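Local atomic coordinates of methionine-R-sulfoxide reductase (PDB entry 3MMH), a protein that reduces the R-sulfoxide of free methionine back to methionine, using a GAF-type domain that holds the substrate in a pocket. Residues 49-54 and 130-135. Residues are numbered along the deposited sequence; the frame is centred on the assembly and turned at random.
Sequences WFWVGF and VLDADS. With SME (methionine sulfoxide), chain C; ACT (acetate ion), chain M.
Gly53 O accepts a nearly straight hydrogen bond from Asp132 N (2.8 Å, 170° at the hydrogen), and Leu131 CA adds a CH···O contact to the same oxygen. Gly53 N returns a bond to Asp132 O. Strands 51-58 and 126-135 are antiparallel neighbours in the middle of the GAF-domain sheet. Trp51 and Asp134 form the next hydrogen-bonded pair, with Asp134 N to Trp51 O at 2.8 Å. At this end two residues, Phe50 and Trp51, lie opposite the single Asp134, a classic beta bulge.

The face with Trp51, Asp132 and Asp134 lines the substrate pocket. With chi1 at -161°, Trp51 turns CG away from its own amide and lays the indole along the sheet over Gly53. The methyl CE of methionine sulfoxide sits over the centre of one indole face, 3.5 Å from Trp51 CE2. Asp132 OD2 comes within 3.4 Å of the same methyl CE. Glu116 lies close to both acids and also binds the substrate.

On the other face, Val52 and Phe54 pack against helix 32-47, and Phe54 and Leu131 against helix 143-165. Phe54 CE1 meets Leu131 CB at 3.8 Å, and Ala133 CB touches the Trp49 ring at CE3 (3.9 Å).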
ATOM      1  N   TRP A  49       3.029  12.952   4.912  1.00 10.52           N
ATOM      2  CA  TRP A  49       1.785  13.421   4.391  1.00 10.60           C
ATOM      3  C   TRP A  49       0.671  12.552   4.903  1.00  9.63           C
ATOM      4  O   TRP A  49       0.807  11.376   5.140  1.00 11.55           O
ATOM      5  CB  TRP A  49       1.801  13.398   2.851  1.00 10.17           C
ATOM      6  CG  TRP A  49       2.801  14.302   2.216  1.00 10.01           C
ATOM      7  CD1 TRP A  49       3.106  15.581   2.593  1.00 10.83           C
ATOM      8  CD2 TRP A  49       3.656  13.990   1.140  1.00  8.94           C
ATOM      9  NE1 TRP A  49       4.070  16.117   1.781  1.00 10.15           N
ATOM     10  CE2 TRP A  49       4.405  15.171   0.863  1.00  9.97           C
ATOM     11  CE3 TRP A  49       3.863  12.899   0.336  1.00  9.94           C
ATOM     12  CZ2 TRP A  49       5.330  15.229  -0.190  1.00 10.17           C
ATOM     13  CZ3 TRP A  49       4.781  12.984  -0.700  1.00  9.52           C
ATOM     14  CH2 TRP A  49       5.524  14.137  -0.972  1.00  9.62           C
ATOM     15  N   PHE A  50      -0.519  13.128   4.989  1.00  9.64           N
ATOM     16  CA  PHE A  50      -1.735  12.428   5.405  1.00  9.83           C
ATOM     17  C   PHE A  50      -2.040  11.202   4.519  1.00  9.34           C
ATOM     18  O   PHE A  50      -2.429  10.139   5.058  1.00  9.95           O
ATOM     19  CB  PHE A  50      -2.914  13.413   5.308  1.00 11.38           C
ATOM     20  CG  PHE A  50      -4.231  12.862   5.709  1.00 12.32           C
ATOM     21  CD1 PHE A  50      -4.506  12.495   7.032  1.00 15.47           C
ATOM     22  CD2 PHE A  50      -5.234  12.748   4.764  1.00 15.49           C
ATOM     23  CE1 PHE A  50      -5.738  11.947   7.395  1.00 17.75           C
ATOM     24  CE2 PHE A  50      -6.471  12.224   5.127  1.00 17.65           C
ATOM     25  CZ  PHE A  50      -6.711  11.957   6.440  1.00 17.56           C
ATOM     26  N   TRP A  51      -1.876  11.310   3.223  1.00  8.92           N
ATOM     27  CA  TRP A  51      -2.125  10.251   2.316  1.00  8.14           C
ATOM     28  C   TRP A  51      -1.167  10.361   1.191  1.00  8.11           C
ATOM     29  O   TRP A  51      -0.940  11.451   0.644  1.00  9.04           O
ATOM     30  CB  TRP A  51      -3.590  10.339   1.806  1.00  9.48           C
ATOM     31  CG  TRP A  51      -4.194   9.112   1.201  1.00  8.07           C
ATOM     32  CD1 TRP A  51      -5.005   8.228   1.877  1.00  9.08           C
ATOM     33  CD2 TRP A  51      -4.039   8.586  -0.133  1.00  8.49           C
ATOM     34  NE1 TRP A  51      -5.373   7.246   1.026  1.00  9.20           N
ATOM     35  CE2 TRP A  51      -4.811   7.425  -0.213  1.00  8.77           C
ATOM     36  CE3 TRP A  51      -3.385   9.020  -1.290  1.00  8.75           C
ATOM     37  CZ2 TRP A  51      -4.930   6.663  -1.359  1.00  8.90           C
ATOM     38  CZ3 TRP A  51      -3.460   8.283  -2.428  1.00  8.95           C
ATOM     39  CH2 TRP A  51      -4.220   7.102  -2.470  1.00  9.59           C
ATOM     40  N   VAL A  52      -0.614   9.247   0.725  1.00  7.99           N
ATOM     41  CA  VAL A  52       0.228   9.258  -0.460  1.00  8.35           C
ATOM     42  C   VAL A  52       0.162   7.889  -1.152  1.00  6.84           C
ATOM     43  O   VAL A  52       0.306   6.866  -0.475  1.00  8.13           O
ATOM     44  CB  VAL A  52       1.689   9.693  -0.218  1.00  7.96           C
ATOM     45  CG1 VAL A  52       2.365   8.860   0.862  1.00 10.42           C
ATOM     46  CG2 VAL A  52       2.490   9.760  -1.496  1.00  9.63           C
ATOM     47  N   GLY A  53      -0.023   7.868  -2.447  1.00  7.49           N
ATOM     48  CA  GLY A  53      -0.160   6.621  -3.145  1.00  7.38           C
ATOM     49  C   GLY A  53      -0.526   6.763  -4.564  1.00  7.71           C
ATOM     50  O   GLY A  53      -0.315   7.856  -5.168  1.00  8.87           O
ATOM     51  N   PHE A  54      -1.060   5.724  -5.160  1.00  7.68           N
ATOM     52  CA  PHE A  54      -1.249   5.617  -6.603  1.00  7.87           C
ATOM     53  C   PHE A  54      -2.636   5.167  -6.954  1.00  8.16           C
ATOM     54  O   PHE A  54      -3.219   4.320  -6.248  1.00  8.62           O
ATOM     55  CB  PHE A  54      -0.226   4.664  -7.200  1.00  8.50           C
ATOM     56  CG  PHE A  54       1.209   5.106  -6.977  1.00  8.64           C
ATOM     57  CD1 PHE A  54       1.807   5.983  -7.841  1.00  8.62           C
ATOM     58  CD2 PHE A  54       1.894   4.740  -5.821  1.00  8.57           C
ATOM     59  CE1 PHE A  54       3.113   6.402  -7.577  1.00  9.11           C
ATOM     60  CE2 PHE A  54       3.197   5.144  -5.570  1.00  8.35           C
ATOM     61  CZ  PHE A  54       3.764   6.026  -6.466  1.00  9.44           C
ATOM     62  N   VAL A 130      -1.658   7.758 -11.784  1.00  9.26           N
ATOM     63  CA  VAL A 130      -1.276   8.982 -11.119  1.00  9.45           C
ATOM     64  C   VAL A 130      -0.672   8.663  -9.759  1.00  8.77           C
ATOM     65  O   VAL A 130      -1.047   7.673  -9.109  1.00  9.06           O
ATOM     66  CB  VAL A 130      -2.412   9.993 -10.970  1.00 10.83           C
ATOM     67  CG1 VAL A 130      -3.075  10.375 -12.325  1.00 12.41           C
ATOM     68  CG2 VAL A 130      -3.498   9.490  -9.978  1.00 11.30           C
ATOM     69  N   LEU A 131       0.230   9.538  -9.331  1.00  9.06           N
ATOM     70  CA  LEU A 131       0.669   9.707  -7.951  1.00  8.19           C
ATOM     71  C   LEU A 131      -0.175  10.778  -7.287  1.00  9.23           C
ATOM     72  O   LEU A 131      -0.228  11.872  -7.835  1.00 10.82           O
ATOM     73  CB  LEU A 131       2.142  10.026  -7.920  1.00  9.84           C
ATOM     74  CG  LEU A 131       2.878  10.076  -6.582  1.00 12.23           C
ATOM     75  CD1 LEU A 131       4.432   9.991  -6.796  1.00 14.12           C
ATOM     76  CD2 LEU A 131       2.502  11.204  -5.715  1.00 15.03           C
ATOM     77  N   ASP A 132      -0.814  10.451  -6.206  1.00  8.90           N
ATOM     78  CA  ASP A 132      -1.622  11.417  -5.484  1.00  8.87           C
ATOM     79  C   ASP A 132      -1.094  11.537  -4.053  1.00  9.05           C
ATOM     80  O   ASP A 132      -0.836  10.532  -3.392  1.00  9.65           O
ATOM     81  CB  ASP A 132      -3.091  10.922  -5.415  1.00 10.52           C
ATOM     82  CG  ASP A 132      -3.968  11.855  -4.681  1.00 12.07           C
ATOM     83  OD1 ASP A 132      -3.951  13.012  -4.966  1.00 13.30           O
ATOM     84  OD2 ASP A 132      -4.799  11.412  -3.894  1.00 20.31           O
ATOM     85  N   ALA A 133      -0.982  12.764  -3.579  1.00  8.61           N
ATOM     86  CA  ALA A 133      -0.583  13.047  -2.207  1.00  8.04           C
ATOM     87  C   ALA A 133      -1.536  14.105  -1.617  1.00  9.10           C
ATOM     88  O   ALA A 133      -1.894  15.049  -2.326  1.00  9.66           O
ATOM     89  CB  ALA A 133       0.830  13.470  -2.040  1.00 10.11           C
ATOM     90  N   ASP A 134      -1.882  13.890  -0.348  0.50  8.69           N
ATOM     91  CA  ASP A 134      -2.859  14.730   0.315  0.50  8.78           C
ATOM     92  C   ASP A 134      -2.342  15.117   1.703  0.50  7.40           C
ATOM     93  O   ASP A 134      -1.595  14.377   2.321  0.50  6.44           O
ATOM     94  CB  ASP A 134      -4.261  14.030   0.374  0.50  9.90           C
ATOM     95  CG  ASP A 134      -4.750  13.587  -0.972  0.50 11.37           C
ATOM     96  OD1 ASP A 134      -5.492  14.360  -1.591  0.50 10.44           O
ATOM     97  OD2 ASP A 134      -4.353  12.452  -1.379  0.50 11.36           O
ATOM     98  N   SER A 135      -2.738  16.290   2.158  1.00 10.01           N
ATOM     99  CA  SER A 135      -2.331  16.828   3.463  1.00 10.55           C
ATOM    100  C   SER A 135      -3.553  17.378   4.194  1.00 11.59           C
ATOM    101  O   SER A 135      -4.456  17.922   3.574  1.00 12.83           O
ATOM    102  CB  SER A 135      -1.345  17.939   3.260  1.00 11.36           C
ATOM    103  OG  SER A 135      -0.954  18.488   4.527  1.00 13.02           O
TER
HETATM  104  N   SME C 168      -8.840  13.854  -3.848  1.00 13.70           N
HETATM  105  CA  SME C 168      -8.750  12.961  -5.027  1.00 13.31           C
HETATM  106  CB  SME C 168      -9.312  11.550  -4.759  1.00 14.55           C
HETATM  107  CG  SME C 168      -8.328  10.551  -4.130  1.00 14.03           C
HETATM  108  S   SME C 168      -8.147  10.769  -2.406  1.00 20.21           S
HETATM  109  OE  SME C 168      -8.022  12.099  -1.839  1.00 26.51           O
HETATM  110  CE  SME C 168      -6.925   9.570  -2.073  1.00 14.89           C
HETATM  111  C   SME C 168      -9.391  13.610  -6.223  1.00 13.49           C
HETATM  112  O   SME C 168      -9.305  13.020  -7.309  1.00 13.58           O
HETATM  113  OXT SME C 168      -9.966  14.757  -6.087  1.00 14.17           O
HETATM  114  C   ACT M 178      -0.162  16.072   6.751  0.90 19.78           C
HETATM  115  O   ACT M 178      -1.410  16.053   6.978  0.90 19.42           O
HETATM  116  OXT ACT M 178       0.362  16.471   5.671  0.90 18.10           O
HETATM  117  CH3 ACT M 178       0.703  15.714   7.932  0.90 20.20           C